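Hypothetical membrane spanning protein (Vibrio fischeri, PDB 4RCK) is of unknown function but carries a BatA-type von Willebrand factor A domain that binds magnesium and is part of a longer, membrane-spanning protein. Local coordinates at residues Leu47-Lys51 with Leu92-Leu97; Ser131-Thr136 with Arg181-Glu185; Ala154-Thr158 with Ile191-Gly197; Gly162-Met166 with Val177-Arg181. All blocks are in the same frame, centred on the assembly; numbering follows the deposited sequence.

Contact 1: Leu47-Lys51 with Leu92-Leu97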
# COMPACT_ATOMS: atom_id res chain seq x y z
N LEU A 47 9.24 25.19 -13.50
CA LEU A 47 9.35 23.73 -13.42
C LEU A 47 10.56 23.31 -12.59
O LEU A 47 10.50 22.32 -11.86
CB LEU A 47 9.43 23.11 -14.82
CG LEU A 47 9.57 21.59 -14.85
CD1 LEU A 47 8.39 20.93 -14.14
CD2 LEU A 47 9.70 21.07 -16.27
N THR A 48 11.64 24.06 -12.71
CA THR A 48 12.85 23.77 -11.95
C THR A 48 12.60 23.91 -10.45
O THR A 48 12.98 23.05 -9.66
CB THR A 48 14.02 24.68 -12.35
OG1 THR A 48 14.24 24.58 -13.76
CG2 THR A 48 15.29 24.27 -11.62
N ALA A 49 11.96 25.02 -10.07
CA ALA A 49 11.63 25.27 -8.67
C ALA A 49 10.70 24.18 -8.14
O ALA A 49 10.87 23.70 -7.02
CB ALA A 49 10.98 26.63 -8.52
N VAL A 50 9.74 23.79 -8.97
CA VAL A 50 8.79 22.74 -8.62
C VAL A 50 9.49 21.40 -8.41
O VAL A 50 9.25 20.73 -7.40
CB VAL A 50 7.71 22.58 -9.70
CG1 VAL A 50 6.89 21.32 -9.46
CG2 VAL A 50 6.83 23.82 -9.73
N LYS A 51 10.34 21.03 -9.35
CA LYS A 51 11.14 19.81 -9.24
C LYS A 51 11.86 19.76 -7.91
O LYS A 51 11.84 18.74 -7.22
CB LYS A 51 12.15 19.70 -10.38
CG LYS A 51 11.55 19.33 -11.72
CD LYS A 51 12.64 19.17 -12.77
CE LYS A 51 12.06 18.77 -14.11
NZ LYS A 51 13.12 18.51 -15.12
N LEU A 92 9.95 12.57 -11.94
CA LEU A 92 9.69 14.00 -11.93
C LEU A 92 10.90 14.74 -12.47
O LEU A 92 10.77 15.66 -13.28
CB LEU A 92 9.36 14.49 -10.51
CG LEU A 92 9.05 15.98 -10.41
CD1 LEU A 92 7.76 16.31 -11.15
CD2 LEU A 92 8.98 16.43 -8.96
N ASP A 93 12.08 14.33 -12.01
CA ASP A 93 13.34 14.95 -12.39
C ASP A 93 13.53 15.03 -13.91
O ASP A 93 14.00 16.04 -14.43
CB ASP A 93 14.51 14.18 -11.78
CG ASP A 93 15.48 15.07 -11.04
OD1 ASP A 93 15.48 16.29 -11.30
OD2 ASP A 93 16.23 14.56 -10.19
N ARG A 94 13.16 13.96 -14.60
CA ARG A 94 13.43 13.85 -16.03
C ARG A 94 12.33 14.46 -16.90
O ARG A 94 12.46 14.49 -18.13
CB ARG A 94 13.63 12.38 -16.41
CG ARG A 94 12.47 11.47 -16.03
CD ARG A 94 12.69 10.06 -16.55
NE ARG A 94 13.64 9.29 -15.74
CZ ARG A 94 13.36 8.13 -15.16
NH1 ARG A 94 12.15 7.59 -15.31
NH2 ARG A 94 14.28 7.50 -14.44
N THR A 95 11.26 14.95 -16.28
CA THR A 95 10.20 15.62 -17.02
C THR A 95 10.72 16.88 -17.70
O THR A 95 11.48 17.64 -17.12
CB THR A 95 9.01 16.01 -16.11
OG1 THR A 95 9.49 16.82 -15.02
CG2 THR A 95 8.33 14.78 -15.56
N VAL A 96 10.31 17.08 -18.95
CA VAL A 96 10.69 18.28 -19.68
C VAL A 96 9.45 19.05 -20.13
O VAL A 96 8.34 18.53 -20.11
CB VAL A 96 11.56 17.95 -20.91
CG1 VAL A 96 12.65 18.99 -21.08
CG2 VAL A 96 12.15 16.55 -20.80
N LEU A 97 9.66 20.30 -20.53
CA LEU A 97 8.55 21.18 -20.89
C LEU A 97 8.19 21.09 -22.37
O LEU A 97 8.93 20.51 -23.16
CB LEU A 97 8.91 22.62 -20.51
CG LEU A 97 10.35 22.86 -20.04
CD1 LEU A 97 11.30 23.02 -21.22
CD2 LEU A 97 10.44 24.06 -19.11
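K51 reaches across to the end of helix 85-93 as a fully extended rod, running past T95 in the opposite direction so that K51 CE lies 3.4 Å from T95 OG1. Its ammonium group then bridges two backbone carbonyls. K51 NZ bonds to T95 O at 2.7 Å, lying in the carbonyl plane with a C=O...N angle of 157°, whereas D93 O, also 2.7 Å from K51 NZ, is met from above its plane. One carbonyl from the last residue of helix 85-93 and one from the following loop thus share the ammonium group, and would probably favour its positive charge; the D93 carboxylate stays apart, with OD1 5.0 Å from K51 NZ. The contact fastens the loop after helix 85-93 to helix 46-60, two elements of the vWA α/β fold. L92 CD2 packs against the backbone at the foot of the lysine, 4.0 Å from K51 CA. One turn earlier, L47 points its CG away from the backbone N (chi1 179°) and sends CD2 toward the loop. There the L47 and L97 side chains cross obliquely, CD2 to CD2 4.2 Å, and L47 CD2 lies 4.0 Å from T95 O. L47 also packs on L27, and the neighbouring V50 meets L130 of the second subunit.

Contact 2: Ser131-Thr136 with Arg181-Glu185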
# COMPACT_ATOMS: atom_id res chain seq x y z
N SER A 131 -1.88 -25.48 9.52
CA SER A 131 -2.32 -26.17 10.72
C SER A 131 -1.73 -27.58 10.77
O SER A 131 -1.45 -28.17 9.73
CB SER A 131 -3.85 -26.23 10.79
OG SER A 131 -4.29 -26.91 11.95
N ASP A 132 -1.52 -28.09 11.98
CA ASP A 132 -1.03 -29.45 12.15
C ASP A 132 -2.21 -30.35 12.45
O ASP A 132 -2.11 -31.59 12.41
CB ASP A 132 0.02 -29.52 13.28
CG ASP A 132 -0.48 -28.94 14.61
OD1 ASP A 132 -1.71 -28.76 14.75
OD2 ASP A 132 0.36 -28.69 15.51
N GLY A 133 -3.34 -29.71 12.73
CA GLY A 133 -4.44 -30.41 13.35
C GLY A 133 -5.78 -30.24 12.67
O GLY A 133 -5.98 -29.34 11.84
N ALA A 134 -6.69 -31.13 13.02
CA ALA A 134 -8.07 -30.99 12.62
C ALA A 134 -8.69 -29.87 13.43
O ALA A 134 -8.15 -29.47 14.47
CB ALA A 134 -8.83 -32.29 12.82
N ASN A 135 -9.81 -29.36 12.95
CA ASN A 135 -10.55 -28.35 13.68
C ASN A 135 -11.31 -28.99 14.83
O ASN A 135 -12.51 -29.26 14.73
CB ASN A 135 -11.49 -27.60 12.73
CG ASN A 135 -12.41 -26.64 13.45
OD1 ASN A 135 -11.98 -25.60 13.94
ND2 ASN A 135 -13.69 -26.99 13.51
N THR A 136 -10.60 -29.25 15.93
CA THR A 136 -11.16 -29.99 17.06
C THR A 136 -12.23 -29.18 17.81
O THR A 136 -13.30 -29.70 18.11
CB THR A 136 -10.06 -30.41 18.07
OG1 THR A 136 -9.70 -29.30 18.88
CG2 THR A 136 -8.83 -30.93 17.34
N ARG A 181 -1.03 -37.62 12.90
CA ARG A 181 -2.25 -38.42 12.86
C ARG A 181 -3.45 -37.49 12.81
O ARG A 181 -4.43 -37.76 12.11
CB ARG A 181 -2.33 -39.33 14.08
CG ARG A 181 -1.04 -39.39 14.87
CD ARG A 181 -1.25 -39.07 16.34
NE ARG A 181 -0.07 -38.45 16.93
CZ ARG A 181 1.04 -39.10 17.26
NH1 ARG A 181 1.13 -40.41 17.06
NH2 ARG A 181 2.07 -38.45 17.78
N ASP A 182 -3.35 -36.40 13.55
CA ASP A 182 -4.46 -35.47 13.73
C ASP A 182 -4.80 -34.70 12.46
O ASP A 182 -5.97 -34.44 12.19
CB ASP A 182 -4.14 -34.50 14.87
CG ASP A 182 -5.36 -34.09 15.65
OD1 ASP A 182 -6.25 -34.94 15.84
OD2 ASP A 182 -5.43 -32.92 16.08
N LEU A 183 -3.76 -34.35 11.70
CA LEU A 183 -3.89 -33.52 10.50
C LEU A 183 -5.07 -33.89 9.60
O LEU A 183 -5.09 -34.95 8.98
CB LEU A 183 -2.60 -33.58 9.68
CG LEU A 183 -2.52 -32.63 8.48
CD1 LEU A 183 -2.39 -31.19 8.96
CD2 LEU A 183 -1.38 -33.00 7.54
N ASP A 184 -6.06 -32.99 9.55
CA ASP A 184 -7.21 -33.15 8.66
C ASP A 184 -6.89 -32.55 7.30
O ASP A 184 -6.92 -31.33 7.13
CB ASP A 184 -8.45 -32.49 9.26
CG ASP A 184 -9.73 -32.95 8.61
OD1 ASP A 184 -9.67 -33.56 7.52
OD2 ASP A 184 -10.81 -32.69 9.18
N GLU A 185 -6.60 -33.41 6.33
CA GLU A 185 -6.18 -32.95 5.02
C GLU A 185 -7.36 -32.67 4.09
O GLU A 185 -7.36 -31.69 3.35
CB GLU A 185 -5.23 -33.96 4.37
CG GLU A 185 -3.87 -34.05 5.05
CD GLU A 185 -2.84 -34.77 4.21
OE1 GLU A 185 -2.19 -34.12 3.37
OE2 GLU A 185 -2.68 -36.00 4.39
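D132 OD2 is gripped from outside, by a hydrogen bond to S30 OG and a salt bridge to R46 NH1, both of the second subunit, while D132 O faces L183 across the contact. The loop after strand 124-131, which carries D132, belongs to a site resembling the metal-ion-dependent adhesion site (MIDAS) of vWA domains: D132 is a magnesium-binding residue, its side chain lies about 3 Å from a bound ion, and S28 and S30 of the second subunit are the serine ligands, consistent with a site completed between subunits. Beside it the two loops run close, with G133 CA 4.3 Å from L183 CA, yet no clear hydrogen bond joins them, and the approach of L183 N to D132 O has too poor an angle to count. The surfaces meet mostly by packing. L183 CA lies 3.2 Å from D132 O, and with CG anti to the backbone N (chi1 -173°) the chain carries CD1 to 3.3 Å from S131 O. A134 presents its methyl to two partners, D184 CB at 3.6 Å and D182 O, likewise 3.6 Å from A134 CB. D184 holds the N-cap position of helix 185-195, and its OD2 bonds to T187 OG1, so the alanine packs against the carbon stem of a capping residue. Beyond A134 the chain makes an inverse gamma turn centred on N135. After that turn T136 crosses D182 at about a right angle, its CG2 4.1 Å from D182 OD2.

Contact 3: Ala154-Thr158 with Ile191-Gly197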
# COMPACT_ATOMS: atom_id res chain seq x y z
N ALA A 154 -12.23 -13.86 -0.99
CA ALA A 154 -10.92 -14.22 -0.48
C ALA A 154 -10.51 -15.61 -0.95
O ALA A 154 -11.24 -16.58 -0.78
CB ALA A 154 -10.90 -14.15 1.04
N LYS A 155 -9.33 -15.69 -1.57
CA LYS A 155 -8.75 -16.96 -1.96
C LYS A 155 -7.85 -17.46 -0.84
O LYS A 155 -6.82 -16.85 -0.55
CB LYS A 155 -7.97 -16.82 -3.27
CG LYS A 155 -7.44 -18.12 -3.85
CD LYS A 155 -6.55 -17.89 -5.07
CE LYS A 155 -7.36 -17.46 -6.29
NZ LYS A 155 -6.47 -17.20 -7.46
N ILE A 156 -8.24 -18.55 -0.18
CA ILE A 156 -7.46 -19.06 0.94
C ILE A 156 -6.66 -20.32 0.57
O ILE A 156 -7.22 -21.33 0.12
CB ILE A 156 -8.35 -19.33 2.19
CG1 ILE A 156 -7.90 -20.57 2.96
CG2 ILE A 156 -9.80 -19.44 1.82
CD1 ILE A 156 -6.84 -20.30 3.98
N TYR A 157 -5.35 -20.22 0.74
CA TYR A 157 -4.44 -21.34 0.56
C TYR A 157 -4.24 -22.05 1.90
O TYR A 157 -4.04 -21.40 2.92
CB TYR A 157 -3.09 -20.87 0.02
CG TYR A 157 -3.14 -20.28 -1.37
CD1 TYR A 157 -3.16 -21.09 -2.50
CD2 TYR A 157 -3.15 -18.90 -1.56
CE1 TYR A 157 -3.20 -20.55 -3.77
CE2 TYR A 157 -3.19 -18.35 -2.83
CZ TYR A 157 -3.22 -19.18 -3.93
OH TYR A 157 -3.26 -18.64 -5.20
N THR A 158 -4.28 -23.37 1.88
CA THR A 158 -4.14 -24.15 3.11
C THR A 158 -2.84 -24.96 3.09
O THR A 158 -2.46 -25.52 2.06
CB THR A 158 -5.34 -25.09 3.32
OG1 THR A 158 -5.37 -26.07 2.28
CG2 THR A 158 -6.64 -24.30 3.29
N ILE A 191 -11.45 -26.58 1.95
CA ILE A 191 -11.38 -25.15 2.19
C ILE A 191 -10.71 -24.42 1.03
O ILE A 191 -11.28 -23.47 0.47
CB ILE A 191 -10.60 -24.83 3.48
CG1 ILE A 191 -11.34 -25.38 4.70
CG2 ILE A 191 -10.38 -23.33 3.63
CD1 ILE A 191 -10.63 -25.14 6.02
N ALA A 192 -9.52 -24.87 0.66
CA ALA A 192 -8.77 -24.26 -0.43
C ALA A 192 -9.53 -24.37 -1.75
O ALA A 192 -9.65 -23.39 -2.49
CB ALA A 192 -7.41 -24.92 -0.56
N THR A 193 -10.05 -25.56 -2.03
CA THR A 193 -10.80 -25.82 -3.26
C THR A 193 -12.06 -24.96 -3.34
O THR A 193 -12.34 -24.35 -4.38
CB THR A 193 -11.19 -27.31 -3.38
OG1 THR A 193 -10.05 -28.06 -3.80
CG2 THR A 193 -12.31 -27.50 -4.38
N MSE A 194 -12.81 -24.92 -2.25
CA MSE A 194 -14.05 -24.15 -2.18
C MSE A 194 -13.84 -22.68 -2.54
O MSE A 194 -14.71 -22.04 -3.13
CB MSE A 194 -14.66 -24.26 -0.78
CG MSE A 194 -15.95 -23.48 -0.58
SE MSE A 194 -16.70 -23.78 1.19
CE MSE A 194 -17.04 -25.69 1.06
N THR A 195 -12.67 -22.16 -2.18
CA THR A 195 -12.39 -20.74 -2.34
C THR A 195 -11.44 -20.45 -3.51
O THR A 195 -11.16 -19.29 -3.81
CB THR A 195 -11.78 -20.17 -1.07
OG1 THR A 195 -10.61 -20.93 -0.73
CG2 THR A 195 -12.78 -20.25 0.07
N GLY A 196 -10.95 -21.51 -4.14
CA GLY A 196 -10.13 -21.36 -5.33
C GLY A 196 -8.64 -21.42 -5.09
O GLY A 196 -7.85 -21.33 -6.03
N GLY A 197 -8.25 -21.55 -3.83
CA GLY A 197 -6.84 -21.68 -3.49
C GLY A 197 -6.33 -23.09 -3.72
O GLY A 197 -6.98 -23.89 -4.39
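T195 stands on the last turn of helix 185-195 and points at the strand. Its CB lies 3.6 Å from A154 O. From there OG1, set between the backbone N and the carbonyl carbon (chi1 55°), accepts a weak hydrogen bond from I156 N, 3.4 Å away with an N-H...O angle of 157°. The same hydroxyl lies close to I191 O and A192 O. The other branch, T195 CG2, is apolar and rests 3.5 Å from I156 CG2. Further along, I156 CG1 meets I191 CG2 at 3.8 Å, and that methyl also touches T158 CG2; L110 of the second subunit packs on both isoleucines. A192 CA makes a CH...O contact of 3.4 Å to I156 O. The helix then closes in a Schellman motif, with G196 at positive phi, which brings G197 CA to 3.8 Å from Y157 CE1. Helix axis and strand axis pass 7.0 Å apart at 155°, nearly antiparallel, as fits a beta-alpha-beta connection from strand 154-161 through helix 185-195 to the parallel neighbour 199-202, with the hairpin of 165-169 and 174-178 inserted before the helix, in an α/β/α sandwich.

Contact 4: Gly162-Met166 with Val177-Arg181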
# COMPACT_ATOMS: atom_id res chain seq x y z
N GLY A 162 3.50 -31.44 9.00
CA GLY A 162 3.75 -32.64 9.77
C GLY A 162 4.55 -33.63 8.94
O GLY A 162 4.40 -33.69 7.72
N ALA A 163 5.39 -34.42 9.60
CA ALA A 163 6.27 -35.35 8.91
C ALA A 163 5.52 -36.59 8.43
O ALA A 163 5.78 -37.10 7.34
CB ALA A 163 7.42 -35.76 9.81
N GLY A 164 4.59 -37.07 9.25
CA GLY A 164 3.92 -38.33 8.98
C GLY A 164 4.72 -39.47 9.59
O GLY A 164 5.34 -39.29 10.64
N GLU A 165 4.69 -40.63 8.95
CA GLU A 165 5.42 -41.79 9.45
C GLU A 165 6.92 -41.51 9.53
O GLU A 165 7.53 -41.07 8.56
CB GLU A 165 5.16 -43.02 8.58
CG GLU A 165 4.67 -44.23 9.35
CD GLU A 165 4.57 -45.49 8.50
OE1 GLU A 165 4.60 -45.37 7.26
OE2 GLU A 165 4.47 -46.59 9.07
N MSE A 166 7.50 -41.76 10.70
CA MSE A 166 8.90 -41.44 10.95
C MSE A 166 9.56 -42.52 11.81
O MSE A 166 9.06 -42.87 12.87
CB MSE A 166 9.01 -40.07 11.64
CG MSE A 166 10.14 -39.19 11.12
SE MSE A 166 10.07 -37.38 11.85
CE MSE A 166 10.37 -37.80 13.73
N VAL A 177 6.96 -43.67 14.55
CA VAL A 177 6.02 -42.64 14.95
C VAL A 177 5.39 -41.97 13.73
O VAL A 177 6.10 -41.55 12.81
CB VAL A 177 6.69 -41.56 15.83
CG1 VAL A 177 5.65 -40.65 16.46
CG2 VAL A 177 7.55 -42.21 16.90
N ASN A 178 4.06 -41.88 13.71
CA ASN A 178 3.37 -41.05 12.74
C ASN A 178 2.98 -39.74 13.40
O ASN A 178 2.03 -39.69 14.18
CB ASN A 178 2.14 -41.77 12.17
CG ASN A 178 1.43 -40.95 11.10
OD1 ASN A 178 1.95 -40.75 10.01
ND2 ASN A 178 0.22 -40.48 11.42
N THR A 179 3.72 -38.68 13.08
CA THR A 179 3.66 -37.44 13.84
C THR A 179 2.47 -36.54 13.51
O THR A 179 2.20 -35.58 14.25
CB THR A 179 4.94 -36.63 13.63
OG1 THR A 179 5.09 -36.32 12.24
CG2 THR A 179 6.15 -37.42 14.09
N ALA A 180 1.77 -36.84 12.43
CA ALA A 180 0.60 -36.05 12.05
C ALA A 180 -0.62 -36.93 11.84
O ALA A 180 -1.17 -36.99 10.74
CB ALA A 180 0.89 -35.23 10.80
N ARG A 181 -1.03 -37.62 12.90
CA ARG A 181 -2.25 -38.42 12.86
C ARG A 181 -3.45 -37.49 12.81
O ARG A 181 -4.43 -37.76 12.11
CB ARG A 181 -2.33 -39.33 14.08
CG ARG A 181 -1.04 -39.39 14.87
CD ARG A 181 -1.25 -39.07 16.34
NE ARG A 181 -0.07 -38.45 16.93
CZ ARG A 181 1.04 -39.10 17.26
NH1 ARG A 181 1.13 -40.41 17.06
NH2 ARG A 181 2.07 -38.45 17.78
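M166, T179 and V177 bury the most surface here: M166 and V177 are joined by backbone bonds, T179 is held by both its backbone N and its hydroxyl. M166 and V177 form an antiparallel hydrogen-bonded pair, in which V177 N donates to M166 O at 2.8 Å with an N-H...O angle of 161°. Their side chains share one face of the hairpin, while the next pair, E165 and N178, is non-hydrogen-bonded and faces the other way, its CA atoms 3.9 Å apart. M166, a selenomethionine, bends at chi3, bringing CE within 4.3 Å of T179 CG2; F43 of the second subunit packs on it. T179 N bonds to G164 O at 3.0 Å, nearly straight at nitrogen (166°) though 54° out of the carbonyl plane. The T179 hydroxyl takes G164 N at 3.1 Å, accepts a weak bond from A163 N at 3.3 Å, and also pairs with D35 OD1 of the second subunit. Next along the chain, A180 CB lies 4.0 Å from G162 CA. The hairpin follows strand 154-161 and precedes helix 185-195 in the chain; at its foot G162 O takes R201 NH1 and the G162 backbone bonds to A202, both of strand 199-202.

In the fold
Contact 3 is the buried one, a helix packed on the parallel sheet mainly by apolar contacts; the other three are partly buried: a helix against a helix end and loop, two loops, and the base of a hairpin. Contacts 2 and 4 share R181, with centres 12 Å apart: contact 2 meets almost without hydrogen bonds of its own, whereas contact 4 is bound by backbone and hydroxyl bonds. Contacts 2 and 3 hold opposite ends of helix 185-195, its N-cap and its C-terminal turn. Contact 1 stands alone across the chain's centre, 59 Å from contact 2 between centres, and relies on a lysine. All four touch the second subunit, consistent with a dimer whose subunits complete each other's domains by exchange.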